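Local coordinates for aldehyde dehydrogenase family protein (Pseudomonas syringae pv. tomato, PDB 6X9L) that catalyses, in its natural form, the NAD-dependent oxidation of long-chain aliphatic aldehydes, and is held here as an engineered variant with NAD and octanal bound, at residues S262-L267 with T295-P300; A337-V342 with Q369-R374; E352-V357 with S383-A388; P375-E380 with L397-Y402. The protein carries 1 engineered substitution. All blocks are in the same frame, centred on the assembly; numbering follows the deposited sequence.

Interaction 1: residues S262-L267 with T295-P300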
# COMPACT_ATOMS: atom_id res chain seq x y z
N SER A 262 16.28 -7.65 13.86
CA SER A 262 17.11 -6.55 13.42
C SER A 262 18.57 -6.84 13.74
O SER A 262 18.89 -7.26 14.86
CB SER A 262 16.64 -5.24 14.05
OG SER A 262 15.29 -4.97 13.68
N PRO A 263 19.48 -6.67 12.78
CA PRO A 263 20.90 -6.91 13.03
C PRO A 263 21.59 -5.71 13.66
O PRO A 263 21.18 -4.56 13.50
CB PRO A 263 21.46 -7.18 11.62
CG PRO A 263 20.58 -6.38 10.71
CD PRO A 263 19.19 -6.38 11.36
N ASN A 264 22.66 -6.02 14.39
CA ASN A 264 23.58 -5.03 14.93
C ASN A 264 24.98 -5.46 14.48
O ASN A 264 25.55 -6.41 15.03
CB ASN A 264 23.46 -4.94 16.45
CG ASN A 264 24.25 -3.78 17.04
OD1 ASN A 264 24.76 -2.92 16.31
ND2 ASN A 264 24.34 -3.74 18.36
N ILE A 265 25.51 -4.78 13.46
CA ILE A 265 26.85 -5.04 12.95
C ILE A 265 27.84 -4.14 13.69
O ILE A 265 27.74 -2.91 13.63
CB ILE A 265 26.96 -4.78 11.44
CG1 ILE A 265 26.11 -5.76 10.61
CG2 ILE A 265 28.42 -4.88 11.00
CD1 ILE A 265 26.21 -5.50 9.10
N LEU A 266 28.80 -4.76 14.37
CA LEU A 266 29.98 -4.05 14.87
C LEU A 266 31.08 -4.20 13.82
O LEU A 266 31.60 -5.30 13.60
CB LEU A 266 30.40 -4.60 16.23
CG LEU A 266 29.50 -4.12 17.39
CD1 LEU A 266 27.98 -4.36 17.10
CD2 LEU A 266 29.90 -4.76 18.71
N LEU A 267 31.39 -3.09 13.15
CA LEU A 267 32.49 -3.04 12.20
C LEU A 267 33.83 -3.14 12.94
O LEU A 267 33.92 -2.80 14.13
CB LEU A 267 32.42 -1.73 11.41
CG LEU A 267 31.17 -1.59 10.53
CD1 LEU A 267 31.03 -0.20 10.02
CD2 LEU A 267 31.20 -2.57 9.36
N THR A 295 18.54 -7.84 17.94
CA THR A 295 18.72 -9.14 18.59
C THR A 295 19.70 -10.08 17.88
O THR A 295 19.91 -11.20 18.36
CB THR A 295 17.37 -9.82 18.72
OG1 THR A 295 16.71 -9.75 17.45
CG2 THR A 295 16.52 -9.13 19.76
N ARG A 296 20.26 -9.67 16.75
CA ARG A 296 21.37 -10.38 16.11
C ARG A 296 22.56 -9.43 16.07
O ARG A 296 22.56 -8.48 15.28
CB ARG A 296 21.01 -10.85 14.69
CG ARG A 296 20.00 -11.97 14.62
CD ARG A 296 19.09 -11.81 13.43
NE ARG A 296 19.77 -12.07 12.17
CZ ARG A 296 19.86 -11.21 11.16
NH1 ARG A 296 19.28 -10.02 11.22
NH2 ARG A 296 20.51 -11.55 10.06
N MET A 297 23.55 -9.67 16.93
CA MET A 297 24.75 -8.85 17.00
C MET A 297 25.85 -9.50 16.18
O MET A 297 26.26 -10.63 16.47
CB MET A 297 25.20 -8.65 18.45
CG MET A 297 26.30 -7.63 18.61
SD MET A 297 26.89 -7.45 20.31
CE MET A 297 25.75 -6.19 20.91
N ILE A 298 26.32 -8.80 15.15
CA ILE A 298 27.19 -9.37 14.13
C ILE A 298 28.57 -8.73 14.27
O ILE A 298 28.72 -7.50 14.15
CB ILE A 298 26.60 -9.17 12.73
CG1 ILE A 298 25.22 -9.83 12.69
CG2 ILE A 298 27.50 -9.76 11.66
CD1 ILE A 298 24.29 -9.26 11.64
N VAL A 299 29.57 -9.57 14.54
CA VAL A 299 30.87 -9.10 15.02
C VAL A 299 31.98 -9.93 14.39
O VAL A 299 31.77 -11.08 13.99
CB VAL A 299 30.96 -9.19 16.57
CG1 VAL A 299 29.94 -8.27 17.22
CG2 VAL A 299 30.73 -10.61 17.03
N PRO A 300 33.18 -9.34 14.29
CA PRO A 300 34.33 -10.06 13.70
C PRO A 300 34.69 -11.31 14.49
O PRO A 300 34.74 -11.30 15.72
CB PRO A 300 35.46 -9.03 13.75
CG PRO A 300 34.78 -7.71 13.81
CD PRO A 300 33.50 -7.93 14.57
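P263, N264 and I265 pair in parallel with R296, M297 and I298. Helix 272-284 joins the two strands, so this is a beta-alpha-beta unit, placed inside the seven-stranded sheet of the aldehyde dehydrogenase fold. Backbone bonds hold it. The N264 backbone bonds through both its groups: N264 N donates to R296 O at 2.6 Å, and N264 O accepts from I298 N at 2.5 Å, the latter almost straight at 174°. L266 N then bonds to I298 O at 2.7 Å. At the start of the ladder R296 N reaches S262 O by a weak bond of 3.4 Å.

Apolar packing lies on both faces. P263, I265, R296 and I298 share one. I298 CD1 lies 3.5 Å from P263 CB, and I298 CB is also near I265 CG1. On the face of N264 and M297 these two side chains run side by side. Nearby, L266 CD2 rests 3.8 Å from V299 CG1, while L266 CD1 meets M297.

The polar ends are held by other strands and loops. The N264 amide bonds through OD1 to Q424 and through ND2 to Y447. The R296 chain bends at chi2 and chi3 (71°), which brings the guanidinium obliquely beside the P263 ring. R296 NH1 bonds to K261 O and lies 3.6 Å from P263 CB.

Interaction 2: residues A337-V342 with Q369-R374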
# COMPACT_ATOMS: atom_id res chain seq x y z
N ALA A 337 1.13 -16.30 27.80
CA ALA A 337 1.37 -16.80 26.45
C ALA A 337 2.76 -16.41 25.94
O ALA A 337 3.53 -17.27 25.50
CB ALA A 337 0.29 -16.29 25.50
N GLN A 338 3.11 -15.13 26.03
CA GLN A 338 4.44 -14.72 25.57
C GLN A 338 5.55 -15.39 26.38
O GLN A 338 6.58 -15.80 25.82
CB GLN A 338 4.60 -13.21 25.62
CG GLN A 338 5.86 -12.74 24.93
CD GLN A 338 5.87 -13.14 23.47
OE1 GLN A 338 4.83 -13.14 22.82
NE2 GLN A 338 7.04 -13.50 22.96
N PHE A 339 5.38 -15.47 27.70
CA PHE A 339 6.37 -16.13 28.56
C PHE A 339 6.71 -17.51 28.03
O PHE A 339 7.89 -17.87 27.93
CB PHE A 339 5.85 -16.23 29.99
CG PHE A 339 6.75 -17.02 30.91
CD1 PHE A 339 7.98 -16.51 31.31
CD2 PHE A 339 6.36 -18.27 31.40
CE1 PHE A 339 8.81 -17.23 32.16
CE2 PHE A 339 7.19 -19.01 32.27
CZ PHE A 339 8.43 -18.47 32.63
N HIS A 340 5.68 -18.30 27.71
CA HIS A 340 5.89 -19.68 27.30
C HIS A 340 6.51 -19.76 25.91
O HIS A 340 7.26 -20.70 25.61
CB HIS A 340 4.58 -20.45 27.30
CG HIS A 340 4.00 -20.65 28.65
ND1 HIS A 340 4.67 -21.33 29.65
CD2 HIS A 340 2.81 -20.29 29.17
CE1 HIS A 340 3.91 -21.37 30.73
NE2 HIS A 340 2.77 -20.75 30.47
N ARG A 341 6.17 -18.81 25.05
CA ARG A 341 6.75 -18.78 23.72
C ARG A 341 8.26 -18.54 23.81
O ARG A 341 9.05 -19.33 23.28
CB ARG A 341 6.04 -17.72 22.88
CG ARG A 341 5.30 -18.30 21.68
CD ARG A 341 3.91 -17.69 21.46
NE ARG A 341 3.88 -16.25 21.61
CZ ARG A 341 2.76 -15.56 21.81
NH1 ARG A 341 1.60 -16.20 21.87
NH2 ARG A 341 2.80 -14.24 21.95
N VAL A 342 8.67 -17.49 24.53
CA VAL A 342 10.10 -17.19 24.71
C VAL A 342 10.83 -18.39 25.30
O VAL A 342 11.90 -18.80 24.81
CB VAL A 342 10.26 -15.95 25.59
CG1 VAL A 342 11.72 -15.70 25.88
CG2 VAL A 342 9.65 -14.75 24.90
N GLN A 369 6.90 -16.19 41.33
CA GLN A 369 5.61 -15.66 40.90
C GLN A 369 5.82 -14.51 39.91
O GLN A 369 6.58 -13.57 40.20
CB GLN A 369 4.82 -15.19 42.12
CG GLN A 369 3.33 -15.36 41.99
CD GLN A 369 2.57 -14.33 42.80
OE1 GLN A 369 3.14 -13.32 43.20
NE2 GLN A 369 1.29 -14.58 43.03
N GLY A 370 5.16 -14.57 38.76
CA GLY A 370 5.36 -13.58 37.72
C GLY A 370 6.20 -14.11 36.56
O GLY A 370 7.10 -14.95 36.73
N PHE A 371 5.92 -13.61 35.36
CA PHE A 371 6.51 -14.15 34.13
C PHE A 371 7.92 -13.66 33.90
O PHE A 371 8.31 -13.31 32.79
CB PHE A 371 5.61 -13.82 32.95
CG PHE A 371 4.23 -14.39 33.12
CD1 PHE A 371 4.06 -15.75 33.39
CD2 PHE A 371 3.12 -13.56 33.11
CE1 PHE A 371 2.81 -16.28 33.61
CE2 PHE A 371 1.87 -14.09 33.33
CZ PHE A 371 1.72 -15.46 33.58
N TYR A 372 8.72 -13.67 34.97
CA TYR A 372 10.07 -13.13 34.92
C TYR A 372 10.98 -14.07 34.14
O TYR A 372 11.09 -15.25 34.48
CB TYR A 372 10.56 -12.93 36.35
CG TYR A 372 9.83 -11.85 37.10
CD1 TYR A 372 10.20 -10.51 36.99
CD2 TYR A 372 8.75 -12.15 37.92
CE1 TYR A 372 9.54 -9.51 37.67
CE2 TYR A 372 8.08 -11.17 38.61
CZ TYR A 372 8.48 -9.85 38.47
OH TYR A 372 7.81 -8.88 39.15
N THR A 373 11.63 -13.55 33.11
CA THR A 373 12.44 -14.36 32.20
C THR A 373 13.90 -13.92 32.27
O THR A 373 14.20 -12.73 32.38
CB THR A 373 11.90 -14.25 30.76
OG1 THR A 373 10.63 -14.92 30.67
CG2 THR A 373 12.84 -14.87 29.76
N ARG A 374 14.81 -14.86 32.22
CA ARG A 374 16.22 -14.50 32.39
C ARG A 374 16.76 -13.87 31.11
O ARG A 374 16.50 -14.38 30.02
CB ARG A 374 17.04 -15.73 32.74
CG ARG A 374 16.50 -16.48 33.95
CD ARG A 374 17.04 -17.91 34.01
NE ARG A 374 18.49 -17.98 34.13
CZ ARG A 374 19.18 -19.09 33.90
NH1 ARG A 374 18.54 -20.18 33.52
NH2 ARG A 374 20.51 -19.12 34.04
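F339, on helix 336-351, packs against F371 and T373 of the loop that leads into strand 376-379. This is helix-on-loop packing within the aldehyde dehydrogenase fold. The loop carries an inverse gamma turn centred on F371, with a weak bond from Y372 N to G370 O.

The aromatic contact comes first. The CG of F339 is anti to the backbone N (chi1 174°), which directs the ring at the loop. The F339 and F371 rings are neither stacked nor edge-to-face: their centroids are 5.6 Å apart and their planes meet at 37°. Their stems come close, with F339 CB 3.8 Å from F371 CB.

Oxygens also gather round the F339 ring. F371 O lies obliquely to it, 3.5 Å from F339 CD1. Y372 O is a little farther, 3.8 Å from F339 CE1. The carbons of the ring thus meet partly polar neighbours, although all the touching residues are buried.

Outside the pair, backbone bonds from F371 to P39 and I333 tie the turn down. G370 N bonds to the E42 carboxylate.

T373 serves two partners with its two branches. The methyl T373 CG2 makes a loose contact, 4.1 Å from V342 CG1. The hydroxyl T373 OG1 sits at the edge of the F339 ring, near the ring plane, 3.2 Å from F339 CD1.

Interaction 3: residues E352-V357 with S383-A388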
# COMPACT_ATOMS: atom_id res chain seq x y z
N GLU A 352 19.57 -26.90 19.53
CA GLU A 352 20.20 -26.84 18.23
C GLU A 352 21.68 -26.52 18.34
O GLU A 352 22.34 -26.30 17.32
CB GLU A 352 19.47 -25.83 17.31
CG GLU A 352 19.47 -24.37 17.72
CD GLU A 352 18.49 -23.53 16.87
OE1 GLU A 352 18.05 -23.99 15.79
OE2 GLU A 352 18.14 -22.40 17.29
N GLY A 353 22.23 -26.52 19.55
CA GLY A 353 23.65 -26.49 19.72
C GLY A 353 24.29 -25.14 19.85
O GLY A 353 25.52 -25.05 19.82
N ALA A 354 23.50 -24.08 20.00
CA ALA A 354 24.10 -22.77 20.24
C ALA A 354 24.86 -22.79 21.56
O ALA A 354 24.65 -23.66 22.41
CB ALA A 354 23.02 -21.69 20.26
N LYS A 355 25.78 -21.85 21.71
CA LYS A 355 26.49 -21.68 22.97
C LYS A 355 25.67 -20.77 23.88
O LYS A 355 25.28 -19.67 23.48
CB LYS A 355 27.88 -21.08 22.74
CG LYS A 355 28.67 -20.87 24.02
CD LYS A 355 29.85 -19.96 23.76
CE LYS A 355 31.08 -20.38 24.54
NZ LYS A 355 32.16 -19.35 24.43
N LEU A 356 25.41 -21.24 25.10
CA LEU A 356 24.67 -20.48 26.10
C LEU A 356 25.68 -19.66 26.89
O LEU A 356 26.26 -20.12 27.88
CB LEU A 356 23.87 -21.40 27.00
CG LEU A 356 22.95 -20.74 28.04
CD1 LEU A 356 21.84 -19.99 27.33
CD2 LEU A 356 22.39 -21.76 29.01
N VAL A 357 25.90 -18.42 26.44
CA VAL A 357 26.86 -17.54 27.11
C VAL A 357 26.38 -17.20 28.51
O VAL A 357 27.18 -17.08 29.45
CB VAL A 357 27.07 -16.27 26.27
CG1 VAL A 357 27.95 -15.26 27.03
CG2 VAL A 357 27.64 -16.61 24.90
N SER A 383 23.44 -18.75 11.14
CA SER A 383 22.29 -18.03 10.52
C SER A 383 21.10 -18.97 10.26
O SER A 383 20.00 -18.47 10.22
CB SER A 383 22.69 -17.24 9.32
OG SER A 383 23.07 -15.93 9.69
N SER A 384 21.35 -20.24 10.01
CA SER A 384 20.31 -21.26 9.82
C SER A 384 19.63 -21.64 11.14
O SER A 384 18.68 -22.40 11.07
CB SER A 384 20.92 -22.46 9.23
OG SER A 384 21.86 -23.01 10.12
N MET A 385 20.12 -21.21 12.29
CA MET A 385 19.45 -21.69 13.49
C MET A 385 18.07 -21.03 13.64
O MET A 385 17.82 -19.92 13.16
CB MET A 385 20.30 -21.42 14.72
CG MET A 385 21.61 -22.14 14.71
SD MET A 385 22.48 -22.00 16.27
CE MET A 385 23.83 -23.16 16.01
N ARG A 386 17.16 -21.76 14.31
CA ARG A 386 15.84 -21.22 14.61
C ARG A 386 15.94 -19.90 15.36
O ARG A 386 15.26 -18.92 15.02
CB ARG A 386 15.02 -22.23 15.41
CG ARG A 386 14.32 -23.29 14.57
CD ARG A 386 13.21 -23.95 15.36
NE ARG A 386 12.17 -23.00 15.74
CZ ARG A 386 11.36 -23.16 16.78
NH1 ARG A 386 11.48 -24.23 17.54
NH2 ARG A 386 10.44 -22.24 17.07
N ILE A 387 16.76 -19.86 16.41
CA ILE A 387 16.87 -18.63 17.19
C ILE A 387 17.45 -17.47 16.38
O ILE A 387 17.31 -16.31 16.79
CB ILE A 387 17.71 -18.88 18.45
CG1 ILE A 387 19.08 -19.46 18.09
CG2 ILE A 387 16.99 -19.82 19.40
CD1 ILE A 387 20.05 -19.44 19.24
N ALA A 388 18.09 -17.74 15.23
CA ALA A 388 18.59 -16.66 14.39
C ALA A 388 17.57 -16.19 13.36
O ALA A 388 17.58 -15.01 12.98
CB ALA A 388 19.87 -17.09 13.66
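E352 reaches across to the start of helix 386-389 and takes two backbone N-H groups with one carboxylate. R386 N donates to E352 OE1 at 2.8 Å, and I387 N to E352 OE2 at 3.0 Å. The second bond is nearly straight at 172° and uses the syn lone pair of OE2. The first also comes from the syn side, but 20° out of the carboxylate plane. M385 holds the N-cap position just before these donors.

The torsions of E352 explain its reach. CG lies between the backbone N and the carbonyl carbon (chi1 64°), and the chain is extended beyond it. E352 itself follows the end of helix 336-351, which G353 closes as the C-prime residue of a Schellman motif.

Apolar groups flank the carboxylate. M385 CB is 3.5 Å from E352 OE2. From there the extended M385 chain runs back along the other segment: M385 SD is 4.0 Å from A354 CB, and M385 CE is 3.7 Å from E352 O. The I387 side chain comes to A354 from another direction, with I387 CD1 3.9 Å from A354 CB. A354 CB is thus met by two side chains of 383-388.

The R386 side chain leads away. R386 NE is 6.0 Å from E352 OE1, not in contact, and forms its salt bridge with E390.

Two bonds to separate oxygens fix the rotation of the E352 carboxylate. Its negative charge would suit the positive end of the short helix, and that setting probably favours the ionised form.

Interaction 4: residues P375-E380 with L397-Y402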
# COMPACT_ATOMS: atom_id res chain seq x y z
N PRO A 375 17.50 -12.76 31.20
CA PRO A 375 18.17 -12.20 30.01
C PRO A 375 19.18 -13.19 29.45
O PRO A 375 20.11 -13.59 30.14
CB PRO A 375 18.85 -10.94 30.55
CG PRO A 375 18.04 -10.57 31.76
CD PRO A 375 17.65 -11.88 32.37
N THR A 376 19.00 -13.56 28.18
CA THR A 376 19.72 -14.69 27.62
C THR A 376 20.54 -14.28 26.40
O THR A 376 20.07 -13.52 25.54
CB THR A 376 18.76 -15.83 27.24
OG1 THR A 376 18.03 -16.21 28.41
CG2 THR A 376 19.54 -17.05 26.78
N VAL A 377 21.78 -14.78 26.36
CA VAL A 377 22.72 -14.53 25.27
C VAL A 377 23.23 -15.87 24.74
O VAL A 377 23.74 -16.71 25.50
CB VAL A 377 23.90 -13.64 25.71
CG1 VAL A 377 24.89 -13.49 24.59
CG2 VAL A 377 23.40 -12.27 26.10
N PHE A 378 23.08 -16.07 23.43
CA PHE A 378 23.66 -17.18 22.69
C PHE A 378 24.81 -16.68 21.82
O PHE A 378 24.76 -15.57 21.27
CB PHE A 378 22.61 -17.85 21.80
CG PHE A 378 21.60 -18.64 22.55
CD1 PHE A 378 21.97 -19.81 23.20
CD2 PHE A 378 20.28 -18.23 22.63
CE1 PHE A 378 21.04 -20.55 23.90
CE2 PHE A 378 19.35 -18.97 23.33
CZ PHE A 378 19.73 -20.13 23.98
N SER A 379 25.83 -17.52 21.67
CA SER A 379 26.95 -17.19 20.80
C SER A 379 27.26 -18.39 19.91
O SER A 379 26.62 -19.44 20.01
CB SER A 379 28.18 -16.77 21.61
OG SER A 379 29.17 -16.28 20.74
N GLU A 380 28.21 -18.19 19.01
CA GLU A 380 28.60 -19.21 18.01
C GLU A 380 27.33 -19.63 17.30
O GLU A 380 27.13 -20.81 17.08
CB GLU A 380 29.34 -20.39 18.63
CG GLU A 380 30.81 -20.13 18.86
CD GLU A 380 31.50 -21.09 19.80
OE1 GLU A 380 30.91 -22.13 20.12
OE2 GLU A 380 32.62 -20.78 20.23
N LEU A 397 19.54 -12.62 22.95
CA LEU A 397 20.44 -11.99 22.00
C LEU A 397 21.32 -13.05 21.37
O LEU A 397 21.88 -13.90 22.09
CB LEU A 397 21.28 -10.91 22.69
CG LEU A 397 22.47 -10.33 21.90
CD1 LEU A 397 22.00 -9.67 20.62
CD2 LEU A 397 23.26 -9.36 22.75
N CYS A 398 21.44 -13.02 20.04
CA CYS A 398 22.31 -13.92 19.29
C CYS A 398 23.58 -13.20 18.89
O CYS A 398 23.55 -12.05 18.45
CB CYS A 398 21.62 -14.45 18.04
SG CYS A 398 20.35 -15.68 18.38
N LEU A 399 24.71 -13.89 19.06
CA LEU A 399 26.02 -13.43 18.62
C LEU A 399 26.42 -14.23 17.39
O LEU A 399 26.43 -15.46 17.43
CB LEU A 399 27.05 -13.62 19.73
CG LEU A 399 27.35 -12.48 20.70
CD1 LEU A 399 26.24 -11.44 20.74
CD2 LEU A 399 27.61 -13.05 22.08
N ILE A 400 26.76 -13.53 16.30
CA ILE A 400 27.13 -14.16 15.03
C ILE A 400 28.46 -13.59 14.55
O ILE A 400 28.67 -12.37 14.58
CB ILE A 400 26.05 -13.94 13.96
CG1 ILE A 400 24.70 -14.52 14.41
CG2 ILE A 400 26.50 -14.52 12.61
CD1 ILE A 400 23.54 -13.99 13.61
N ALA A 401 29.34 -14.47 14.10
CA ALA A 401 30.68 -14.08 13.67
C ALA A 401 30.74 -13.90 12.16
O ALA A 401 29.98 -14.53 11.42
CB ALA A 401 31.72 -15.13 14.09
N TYR A 402 31.65 -13.04 11.73
CA TYR A 402 31.90 -12.82 10.31
C TYR A 402 33.40 -12.66 10.05
O TYR A 402 34.17 -12.28 10.94
CB TYR A 402 31.11 -11.60 9.81
CG TYR A 402 31.58 -10.24 10.31
CD1 TYR A 402 32.74 -9.65 9.80
CD2 TYR A 402 30.85 -9.53 11.26
CE1 TYR A 402 33.17 -8.41 10.24
CE2 TYR A 402 31.27 -8.28 11.70
CZ TYR A 402 32.43 -7.72 11.19
OH TYR A 402 32.86 -6.48 11.61
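V377 and F378 pair in parallel with L397 and C398. The short helix 386-389 lies between the strands in sequence, making a beta-alpha-beta unit within the seven-stranded sheet. Three backbone bonds form the first shell. L397 N donates to T376 O, and F378 N to L397 O, each at 2.8 Å. L399 N meets F378 O at 2.8 Å too, but that bond is more bent, 141° at the hydrogen.

The side chains of V377, L397 and L399 meet on one face. V377 CG1 is anti to the backbone N (chi1 176°) and touches L399 CD2 at 3.7 Å. L399 CD2 also lies 3.8 Å from S379 CB. V377 CG2 is farther from its bridge partner, 4.2 Å from L397 CB. F378 and C398 share the other face. The F378 ring leads away from C398 toward A354, L356 and I387.

Neighbouring strands position the pair. Strand 355-358 is antiparallel to 376-379, and its K355 and C358 make backbone bonds to S379 and V377. Beyond the second strand, the C398 backbone bonds to the backbone of T295 and M297, on the side of strand 296-300. L397 and L399 also rest on the M297 side chain.

Helix 304-316 packs on the L399 side through V307 and E308. There S379 OG, anti to its backbone N (chi1 -172°), bonds to E308 OE2 and lies 3.5 Å from L399 CB.

In the fold
Interactions 1, 3 and 4 reach the same sheet. Strands 296-300 and 396-402 are neighbours, and a probable hydrogen bond of 2.6 Å between L266 O and Y402 OH also links interactions 1 and 4, whose centres are 9 Å apart. Interaction 3 abuts interaction 4, with V357 CG2 3.3 Å from S379 CB. Interaction 2 is farther off, its centre 20 Å from those of 3 and 4, but its loop runs straight into strand 376-379. Interaction 1 is nearest the pocket: the S262 side chain is about 8 Å from octanal, whose site includes the engineered A291, and about 9 Å from NAD. From interaction 2, the V342 side chain is about 10 Å from NAD.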